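Local atomic coordinates of protoporphyrinogen oxidase (Exiguobacterium sibiricum, PDB entry 3LOV), a protein that binds FAD and probably catalyses the oxygen-dependent oxidation of coproporphyrinogen III to coproporphyrin III in heme b biosynthesis. Residues 281-286 with 292-297; 5-10 with 456-461. One frame throughout, in Å; residues are numbered along the deposited sequence.

Contact 1. Residues 281-286 with 292-297; sequences VLLTIP and QLLPDA. With FAD (flavin-adenine dinucleotide), chain B.
Ile285 and Leu293 meet through their CD1 methyls at 3.5 Å, a close apolar contact at the adenine end of the FAD site, where the loop after strand 280-283 of the Rossmann-type sheet puts Ile285 and Pro286 on the cofactor. Traced outward, Ile285 first sets its CB 3.9 Å from N7A of FAD. At the branch, the CG2 methyl sits over the adenine face, 3.3 Å from C4A and 3.4 Å from C5A of FAD, the ring-fusion carbons. CG1 stands between the backbone N and the carbonyl carbon (chi1 66°) and continues extended, carrying CD1 on to Leu293. An alanine at Ile285 lacks CG2 and CD1, which would probably leave the adenine ring fusion less well packed and a gap between it and Leu293. Pro286 CD lies 3.6 Å from C8A of FAD. A second pair, Leu283 and Leu294, reaches tip to tip, with 3.9 Å between their CD1 atoms. No hydrogen bond joins the segments, which bury 142 Å² over the two sides. The end of strand 280-283 and the loop after it pack against the last turn of helix 287-293 and the residue that follows, with Val10 of strand 6-10 touching Leu283 and Ile285, and Val428 of helix 417-431 touching Leu294.

Contact 2. Residues 5-10 with 456-461; sequences KRLVIV and TMIESI
Leu7 meets both Ile461 and Ile458, and the contact across the segments is wholly apolar: no hydrogen bond crosses it, and 98 Å² is buried over the two sides. The closer pair is Leu7 CD1 with Ile461 CD1, 4.0 Å apart, the two side chains passing at a slant. Leu7 has CG anti to its backbone N (chi1 168°), and its fork directs one methyl to each isoleucine: Leu7 CD2 lies 4.3 Å from CD1 of Ile458, a looser approach in which the end of Ile458 turns in toward the strand.

A polar pair within the helix accompanies this apolar contact. Met457, present as selenomethionine, has a carbonyl with two donors: Met457 O accepts from Ile461 N and from Ser460 OG, each 3.1 Å away and on the same face of the carbonyl plane. The C=O...OG angle of 121° describes a bent approach, with OG tilted 21° from that plane.

In the fold, strand 6-10 lies between strands 31-35 and 280-283 of the parallel sheet. Helix 14-26 flanks the contact, Ala23 touching Leu7 and Ala26 touching Ile458, so the C-terminal helix 447-463 packs against both the first strand and the first helix of the Rossmann-type nucleotide-binding region.

Starting at the N terminus, strand 6-10 is the first strand of the parallel sheet, and its partner in contact 2 comes only 446 residues later, on helix 447-463, so that contact closes a loop over most of the chain. Contact 1 falls within this span and closes a short one, through helix 287-293. The two do not cross, and their centres lie 14 Å apart. Strands 6-10 and 280-283 are sheet neighbours: Val10 N lies 2.7 Å from Leu282 O, a probable hydrogen bond. Packing of Leu282 CD1 on Met457 CB, 3.6 Å apart, also brings the C-terminal helix to strand 280-283.

Contact 1. Residues 281-286 with 292-297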
ATOM      1  N   VAL A 281      17.403  13.442 -13.615  1.00 22.21           N
ATOM      2  CA  VAL A 281      17.282  12.074 -13.170  1.00 20.45           C
ATOM      3  C   VAL A 281      16.105  11.965 -12.188  1.00 22.26           C
ATOM      4  O   VAL A 281      16.064  12.717 -11.198  1.00 23.85           O
ATOM      5  CB  VAL A 281      18.575  11.587 -12.485  1.00 22.64           C
ATOM      6  CG1 VAL A 281      18.491  10.059 -12.170  1.00 21.66           C
ATOM      7  CG2 VAL A 281      19.803  11.903 -13.343  1.00 19.88           C
ATOM      8  N   LEU A 282      15.165  11.055 -12.466  1.00 20.27           N
ATOM      9  CA  LEU A 282      14.082  10.723 -11.528  1.00 22.91           C
ATOM     10  C   LEU A 282      14.339   9.317 -10.999  1.00 22.56           C
ATOM     11  O   LEU A 282      14.249   8.320 -11.736  1.00 19.25           O
ATOM     12  CB  LEU A 282      12.662  10.876 -12.137  1.00 22.45           C
ATOM     13  CG  LEU A 282      11.459  10.720 -11.149  1.00 25.07           C
ATOM     14  CD1 LEU A 282      11.293  11.886 -10.116  1.00 11.85           C
ATOM     15  CD2 LEU A 282      10.150  10.561 -11.907  1.00 22.54           C
ATOM     16  N   LEU A 283      14.721   9.253  -9.717  1.00 20.92           N
ATOM     17  CA  LEU A 283      14.892   7.988  -9.021  1.00 19.71           C
ATOM     18  C   LEU A 283      13.551   7.499  -8.417  1.00 18.24           C
ATOM     19  O   LEU A 283      12.956   8.175  -7.590  1.00 17.35           O
ATOM     20  CB  LEU A 283      16.006   8.101  -7.948  1.00 19.26           C
ATOM     21  CG  LEU A 283      17.385   8.548  -8.457  1.00 19.00           C
ATOM     22  CD1 LEU A 283      18.422   8.766  -7.308  1.00 16.29           C
ATOM     23  CD2 LEU A 283      17.945   7.515  -9.480  1.00 18.41           C
ATOM     24  N   THR A 284      13.103   6.304  -8.819  1.00 19.10           N
ATOM     25  CA  THR A 284      11.841   5.730  -8.342  1.00 18.36           C
ATOM     26  C   THR A 284      12.088   4.352  -7.749  1.00 20.83           C
ATOM     27  O   THR A 284      11.154   3.600  -7.489  1.00 22.13           O
ATOM     28  CB  THR A 284      10.754   5.688  -9.479  1.00 18.62           C
ATOM     29  OG1 THR A 284      11.021   4.647 -10.425  1.00 19.59           O
ATOM     30  CG2 THR A 284      10.707   7.016 -10.241  1.00 16.16           C
ATOM     31  N   ILE A 285      13.367   4.059  -7.520  1.00 21.65           N
ATOM     32  CA  ILE A 285      13.836   2.784  -7.031  1.00 21.10           C
ATOM     33  C   ILE A 285      13.816   2.790  -5.489  1.00 19.54           C
ATOM     34  O   ILE A 285      13.588   3.827  -4.894  1.00 19.10           O
ATOM     35  CB  ILE A 285      15.265   2.504  -7.502  1.00 21.38           C
ATOM     36  CG1 ILE A 285      16.265   3.497  -6.872  1.00 20.49           C
ATOM     37  CG2 ILE A 285      15.314   2.495  -9.026  1.00 17.42           C
ATOM     38  CD1 ILE A 285      17.736   3.232  -7.301  1.00 26.71           C
ATOM     39  N   PRO A 286      14.022   1.632  -4.861  1.00 17.93           N
ATOM     40  CA  PRO A 286      13.934   1.621  -3.398  1.00 17.62           C
ATOM     41  C   PRO A 286      14.909   2.619  -2.754  1.00 19.74           C
ATOM     42  O   PRO A 286      16.077   2.728  -3.161  1.00 19.10           O
ATOM     43  CB  PRO A 286      14.322   0.191  -3.035  1.00 18.75           C
ATOM     44  CG  PRO A 286      13.935  -0.658  -4.243  1.00 19.99           C
ATOM     45  CD  PRO A 286      14.000   0.265  -5.442  1.00 18.79           C
ATOM     46  N   GLN A 292      22.691   5.016  -1.310  1.00 23.76           N
ATOM     47  CA  GLN A 292      23.981   4.505  -1.781  1.00 27.50           C
ATOM     48  C   GLN A 292      24.437   5.205  -3.065  1.00 28.06           C
ATOM     49  O   GLN A 292      25.610   5.477  -3.223  1.00 25.09           O
ATOM     50  CB  GLN A 292      23.923   3.024  -2.079  1.00 27.07           C
ATOM     51  CG  GLN A 292      24.432   2.145  -1.000  1.00 44.85           C
ATOM     52  CD  GLN A 292      24.652   0.744  -1.520  1.00 54.03           C
ATOM     53  OE1 GLN A 292      23.787   0.185  -2.202  1.00 60.70           O
ATOM     54  NE2 GLN A 292      25.815   0.174  -1.223  1.00 63.83           N
ATOM     55  N   LEU A 293      23.502   5.454  -3.984  1.00 27.37           N
ATOM     56  CA  LEU A 293      23.801   6.114  -5.259  1.00 26.24           C
ATOM     57  C   LEU A 293      24.157   7.594  -5.125  1.00 25.74           C
ATOM     58  O   LEU A 293      24.779   8.172  -6.033  1.00 25.54           O
ATOM     59  CB  LEU A 293      22.607   5.985  -6.227  1.00 25.17           C
ATOM     60  CG  LEU A 293      22.286   4.599  -6.802  1.00 21.92           C
ATOM     61  CD1 LEU A 293      20.934   4.692  -7.489  1.00 24.75           C
ATOM     62  CD2 LEU A 293      23.355   4.044  -7.749  1.00 17.50           C
ATOM     63  N   LEU A 294      23.765   8.231  -4.017  1.00 24.87           N
ATOM     64  CA  LEU A 294      24.017   9.672  -3.834  1.00 25.29           C
ATOM     65  C   LEU A 294      24.869   9.940  -2.601  1.00 25.75           C
ATOM     66  O   LEU A 294      24.398  10.535  -1.635  1.00 26.39           O
ATOM     67  CB  LEU A 294      22.706  10.464  -3.780  1.00 23.20           C
ATOM     68  CG  LEU A 294      21.721  10.266  -4.937  1.00 23.73           C
ATOM     69  CD1 LEU A 294      20.333  10.873  -4.582  1.00 22.65           C
ATOM     70  CD2 LEU A 294      22.278  10.836  -6.294  1.00 14.33           C
ATOM     71  N   PRO A 295      26.147   9.545  -2.654  1.00 28.62           N
ATOM     72  CA  PRO A 295      27.004   9.577  -1.465  1.00 29.63           C
ATOM     73  C   PRO A 295      27.359  10.961  -0.940  1.00 30.73           C
ATOM     74  O   PRO A 295      27.696  11.060   0.229  1.00 33.57           O
ATOM     75  CB  PRO A 295      28.267   8.838  -1.925  1.00 28.91           C
ATOM     76  CG  PRO A 295      28.242   8.953  -3.419  1.00 27.02           C
ATOM     77  CD  PRO A 295      26.815   8.859  -3.778  1.00 28.55           C
ATOM     78  N   ASP A 296      27.271  12.003  -1.769  1.00 28.06           N
ATOM     79  CA  ASP A 296      27.488  13.380  -1.314  1.00 29.12           C
ATOM     80  C   ASP A 296      26.282  13.983  -0.647  1.00 28.22           C
ATOM     81  O   ASP A 296      26.340  15.094  -0.164  1.00 28.07           O
ATOM     82  CB  ASP A 296      27.871  14.280  -2.492  1.00 30.82           C
ATOM     83  CG  ASP A 296      29.105  13.787  -3.218  1.00 35.49           C
ATOM     84  OD1 ASP A 296      29.863  13.016  -2.610  1.00 28.34           O
ATOM     85  OD2 ASP A 296      29.287  14.134  -4.405  1.00 42.54           O
ATOM     86  N   ALA A 297      25.166  13.269  -0.654  1.00 29.53           N
ATOM     87  CA  ALA A 297      23.995  13.742   0.005  1.00 27.90           C
ATOM     88  C   ALA A 297      23.899  13.081   1.383  1.00 26.36           C
ATOM     89  O   ALA A 297      24.085  11.885   1.525  1.00 26.62           O
ATOM     90  CB  ALA A 297      22.786  13.461  -0.819  1.00 26.44           C
TER
HETATM   91  PA  FAD B 500       8.196  -0.685  -7.186  1.00 17.82           P
HETATM   92  O1A FAD B 500       6.922  -1.313  -7.638  1.00 18.79           O
HETATM   93  O2A FAD B 500       8.954  -1.324  -6.082  1.00 15.01           O
HETATM   94  O5B FAD B 500       9.157  -0.546  -8.447  1.00 20.72           O
HETATM   95  C5B FAD B 500      10.532  -0.282  -8.331  1.00 16.19           C
HETATM   96  C4B FAD B 500      11.185  -0.633  -9.673  1.00 16.20           C
HETATM   97  O4B FAD B 500      12.547  -0.197  -9.701  1.00 15.61           O
HETATM   98  C3B FAD B 500      11.142  -2.127  -9.920  1.00 16.44           C
HETATM   99  O3B FAD B 500      10.705  -2.430 -11.233  1.00 14.25           O
HETATM  100  C2B FAD B 500      12.589  -2.507  -9.671  1.00 17.01           C
HETATM  101  O2B FAD B 500      13.004  -3.596 -10.418  1.00 15.72           O
HETATM  102  C1B FAD B 500      13.341  -1.271 -10.119  1.00 17.25           C
HETATM  103  N9A FAD B 500      14.695  -1.114  -9.567  1.00 17.90           N
HETATM  104  C8A FAD B 500      15.231  -1.442  -8.341  1.00 21.99           C
HETATM  105  N7A FAD B 500      16.543  -1.096  -8.301  1.00 16.36           N
HETATM  106  C5A FAD B 500      16.857  -0.545  -9.513  1.00 19.04           C
HETATM  107  C6A FAD B 500      18.021   0.004 -10.054  1.00 21.65           C
HETATM  108  N6A FAD B 500      19.138   0.099  -9.337  1.00 16.43           N
HETATM  109  N1A FAD B 500      18.012   0.491 -11.351  1.00 16.90           N
HETATM  110  C2A FAD B 500      16.856   0.477 -12.094  1.00 18.13           C
HETATM  111  N3A FAD B 500      15.697  -0.043 -11.547  1.00 17.02           N
HETATM  112  C4A FAD B 500      15.709  -0.558 -10.301  1.00 20.86           C
HETATM  113  N1  FAD B 500      -1.090  -0.156  -3.035  1.00 22.22           N
HETATM  114  C2  FAD B 500      -2.413   0.029  -3.328  1.00 22.51           C
HETATM  115  O2  FAD B 500      -2.816   1.116  -3.764  1.00 15.26           O
HETATM  116  N3  FAD B 500      -3.304  -0.991  -3.112  1.00 19.80           N
HETATM  117  C4  FAD B 500      -2.927  -2.178  -2.598  1.00 23.54           C
HETATM  118  O4  FAD B 500      -3.765  -3.050  -2.464  1.00 24.44           O
HETATM  119  C4X FAD B 500      -1.606  -2.384  -2.260  1.00 22.14           C
HETATM  120  N5  FAD B 500      -1.203  -3.618  -1.776  1.00 18.13           N
HETATM  121  C5X FAD B 500       0.147  -3.803  -1.464  1.00 26.05           C
HETATM  122  C6  FAD B 500       0.573  -5.027  -0.937  1.00 25.58           C
HETATM  123  C7  FAD B 500       1.927  -5.226  -0.617  1.00 27.01           C
HETATM  124  C7M FAD B 500       2.379  -6.544  -0.061  1.00 27.99           C
HETATM  125  C8  FAD B 500       2.871  -4.211  -0.858  1.00 23.91           C
HETATM  126  C8M FAD B 500       4.341  -4.378  -0.515  1.00 23.18           C
HETATM  127  C9  FAD B 500       2.461  -2.995  -1.396  1.00 18.94           C
HETATM  128  C9A FAD B 500       1.099  -2.772  -1.700  1.00 17.41           C
HETATM  129  N10 FAD B 500       0.683  -1.548  -2.240  1.00 16.08           N
HETATM  130  C10 FAD B 500      -0.679  -1.361  -2.510  1.00 21.87           C
HETATM  131  C1' FAD B 500       1.620  -0.393  -2.500  1.00 17.38           C
HETATM  132  C2' FAD B 500       2.046  -0.428  -3.989  1.00 19.51           C
HETATM  133  O2' FAD B 500       2.744  -1.596  -4.217  1.00 20.77           O
HETATM  134  C3' FAD B 500       2.933   0.757  -4.393  1.00 16.92           C
HETATM  135  O3' FAD B 500       2.066   1.882  -4.461  1.00 30.23           O
HETATM  136  C4' FAD B 500       3.630   0.640  -5.773  1.00 19.29           C
HETATM  137  O4' FAD B 500       3.831  -0.673  -6.259  1.00 26.01           O
HETATM  138  C5' FAD B 500       5.013   1.261  -5.749  1.00 22.86           C
HETATM  139  O5' FAD B 500       5.534   1.263  -7.054  1.00 20.38           O
HETATM  140  P   FAD B 500       6.947   1.919  -7.311  1.00 14.00           P
HETATM  141  O1P FAD B 500       7.165   3.162  -6.488  1.00 15.72           O
HETATM  142  O2P FAD B 500       7.287   2.044  -8.777  1.00 17.71           O
HETATM  143  O3P FAD B 500       7.995   0.828  -6.688  1.00 13.66           O

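Contact 2. Residues 5-10 with 456-461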
ATOM      1  N   LYS A   5      18.805  18.134 -24.253  1.00 26.65           N
ATOM      2  CA  LYS A   5      18.793  17.663 -22.858  1.00 28.15           C
ATOM      3  C   LYS A   5      18.015  16.372 -22.710  1.00 26.67           C
ATOM      4  O   LYS A   5      17.114  16.086 -23.486  1.00 24.40           O
ATOM      5  CB  LYS A   5      18.155  18.690 -21.922  1.00 31.54           C
ATOM      6  CG  LYS A   5      18.579  20.149 -22.102  1.00 35.40           C
ATOM      7  CD  LYS A   5      19.746  20.530 -21.258  1.00 45.01           C
ATOM      8  CE  LYS A   5      19.923  22.060 -21.235  1.00 43.24           C
ATOM      9  NZ  LYS A   5      21.365  22.406 -21.040  1.00 50.91           N
ATOM     10  N   ARG A   6      18.352  15.623 -21.677  1.00 24.93           N
ATOM     11  CA  ARG A   6      17.854  14.254 -21.517  1.00 24.69           C
ATOM     12  C   ARG A   6      17.402  14.004 -20.077  1.00 24.28           C
ATOM     13  O   ARG A   6      18.090  14.362 -19.108  1.00 22.35           O
ATOM     14  CB  ARG A   6      18.930  13.259 -21.920  1.00 24.93           C
ATOM     15  CG  ARG A   6      19.510  13.524 -23.333  1.00 29.55           C
ATOM     16  CD  ARG A   6      20.582  12.502 -23.724  1.00 18.92           C
ATOM     17  NE  ARG A   6      20.022  11.161 -23.849  1.00 24.83           N
ATOM     18  CZ  ARG A   6      19.292  10.748 -24.884  1.00 41.71           C
ATOM     19  NH1 ARG A   6      19.014  11.567 -25.939  1.00 32.98           N
ATOM     20  NH2 ARG A   6      18.840   9.494 -24.879  1.00 33.84           N
ATOM     21  N   LEU A   7      16.220  13.407 -19.967  1.00 24.10           N
ATOM     22  CA  LEU A   7      15.680  12.919 -18.709  1.00 23.31           C
ATOM     23  C   LEU A   7      15.905  11.414 -18.654  1.00 22.38           C
ATOM     24  O   LEU A   7      15.551  10.703 -19.587  1.00 21.52           O
ATOM     25  CB  LEU A   7      14.174  13.214 -18.646  1.00 20.23           C
ATOM     26  CG  LEU A   7      13.348  12.539 -17.528  1.00 27.59           C
ATOM     27  CD1 LEU A   7      13.827  12.970 -16.161  1.00 20.88           C
ATOM     28  CD2 LEU A   7      11.833  12.828 -17.685  1.00 22.35           C
ATOM     29  N   VAL A   8      16.496  10.914 -17.579  1.00 19.10           N
ATOM     30  CA  VAL A   8      16.540   9.469 -17.360  1.00 20.14           C
ATOM     31  C   VAL A   8      15.692   9.180 -16.120  1.00 20.20           C
ATOM     32  O   VAL A   8      15.918   9.758 -15.034  1.00 18.91           O
ATOM     33  CB  VAL A   8      17.987   8.918 -17.120  1.00 22.17           C
ATOM     34  CG1 VAL A   8      17.949   7.428 -16.845  1.00 18.36           C
ATOM     35  CG2 VAL A   8      18.918   9.200 -18.318  1.00 18.18           C
ATOM     36  N   ILE A   9      14.742   8.285 -16.289  1.00 19.99           N
ATOM     37  CA  ILE A   9      13.851   7.825 -15.207  1.00 21.37           C
ATOM     38  C   ILE A   9      14.398   6.479 -14.806  1.00 22.06           C
ATOM     39  O   ILE A   9      14.698   5.647 -15.693  1.00 21.90           O
ATOM     40  CB  ILE A   9      12.407   7.687 -15.726  1.00 20.90           C
ATOM     41  CG1 ILE A   9      11.826   9.069 -15.987  1.00 20.62           C
ATOM     42  CG2 ILE A   9      11.499   6.852 -14.746  1.00 21.60           C
ATOM     43  CD1 ILE A   9      10.640   9.067 -16.972  1.00 13.39           C
ATOM     44  N   VAL A  10      14.577   6.265 -13.491  1.00 17.26           N
ATOM     45  CA  VAL A  10      15.175   5.058 -13.004  1.00 17.34           C
ATOM     46  C   VAL A  10      14.118   4.242 -12.206  1.00 17.71           C
ATOM     47  O   VAL A  10      13.609   4.700 -11.196  1.00 19.37           O
ATOM     48  CB  VAL A  10      16.449   5.330 -12.150  1.00 18.26           C
ATOM     49  CG1 VAL A  10      17.121   3.995 -11.752  1.00 16.26           C
ATOM     50  CG2 VAL A  10      17.484   6.218 -12.908  1.00 23.04           C
ATOM     51  N   THR A 456       3.670  15.037  -9.710  1.00 23.92           N
ATOM     52  CA  THR A 456       4.222  16.240  -9.089  1.00 24.10           C
ATOM     53  C   THR A 456       5.745  16.375  -9.372  1.00 24.09           C
ATOM     54  O   THR A 456       6.227  17.486  -9.568  1.00 21.88           O
ATOM     55  CB  THR A 456       3.940  16.270  -7.579  1.00 26.07           C
ATOM     56  OG1 THR A 456       2.563  15.961  -7.377  1.00 31.31           O
ATOM     57  CG2 THR A 456       4.209  17.642  -6.986  1.00 28.46           C
HETATM   58  N   MSE A 457       6.522  15.287  -9.378  1.00 22.33           N
HETATM   59  CA  MSE A 457       7.950  15.481  -9.640  1.00 25.55           C
HETATM   60  C   MSE A 457       8.182  15.850 -11.111  1.00 25.85           C
HETATM   61  O   MSE A 457       8.965  16.740 -11.407  1.00 23.97           O
HETATM   62  CB  MSE A 457       8.824  14.310  -9.212  1.00 24.47           C
HETATM   63  CG  MSE A 457       8.879  14.113  -7.710  1.00 27.40           C
HETATM   64 SE   MSE A 457       9.651  15.613  -6.764  0.75 24.36          SE
HETATM   65  CE  MSE A 457       8.141  16.383  -5.795  1.00 21.53           C
ATOM     66  N   ILE A 458       7.477  15.221 -12.036  1.00 27.64           N
ATOM     67  CA  ILE A 458       7.599  15.639 -13.444  1.00 31.35           C
ATOM     68  C   ILE A 458       7.269  17.132 -13.606  1.00 32.40           C
ATOM     69  O   ILE A 458       8.043  17.866 -14.230  1.00 34.42           O
ATOM     70  CB  ILE A 458       6.744  14.732 -14.420  1.00 29.64           C
ATOM     71  CG1 ILE A 458       7.334  13.334 -14.484  1.00 29.32           C
ATOM     72  CG2 ILE A 458       6.598  15.354 -15.824  1.00 30.29           C
ATOM     73  CD1 ILE A 458       8.816  13.271 -14.649  1.00 29.57           C
ATOM     74  N   GLU A 459       6.143  17.560 -13.032  1.00 32.79           N
ATOM     75  CA  GLU A 459       5.714  18.958 -13.026  1.00 36.00           C
ATOM     76  C   GLU A 459       6.797  19.922 -12.528  1.00 35.41           C
ATOM     77  O   GLU A 459       6.992  20.984 -13.096  1.00 34.13           O
ATOM     78  CB  GLU A 459       4.483  19.154 -12.109  1.00 37.56           C
ATOM     79  CG  GLU A 459       3.126  18.704 -12.684  1.00 44.34           C
ATOM     80  CD  GLU A 459       2.007  18.757 -11.647  1.00 45.14           C
ATOM     81  OE1 GLU A 459       2.231  19.223 -10.501  1.00 51.16           O
ATOM     82  OE2 GLU A 459       0.891  18.340 -11.984  1.00 53.92           O
ATOM     83  N   SER A 460       7.469  19.564 -11.439  1.00 34.46           N
ATOM     84  CA  SER A 460       8.446  20.449 -10.841  1.00 36.03           C
ATOM     85  C   SER A 460       9.716  20.515 -11.708  1.00 37.68           C
ATOM     86  O   SER A 460      10.402  21.517 -11.687  1.00 37.98           O
ATOM     87  CB  SER A 460       8.732  20.056  -9.401  1.00 33.38           C
ATOM     88  OG  SER A 460       9.657  19.016  -9.353  1.00 37.10           O
ATOM     89  N   ILE A 461      10.008  19.485 -12.505  1.00 42.13           N
ATOM     90  CA  ILE A 461      11.073  19.616 -13.511  1.00 45.96           C
ATOM     91  C   ILE A 461      10.644  20.655 -14.554  1.00 51.74           C
ATOM     92  O   ILE A 461      11.473  21.435 -15.020  1.00 51.63           O
ATOM     93  CB  ILE A 461      11.424  18.297 -14.236  1.00 45.14           C
ATOM     94  CG1 ILE A 461      11.876  17.230 -13.255  1.00 44.52           C
ATOM     95  CG2 ILE A 461      12.555  18.538 -15.226  1.00 47.58           C
ATOM     96  CD1 ILE A 461      12.392  15.986 -13.905  1.00 46.86           C
TER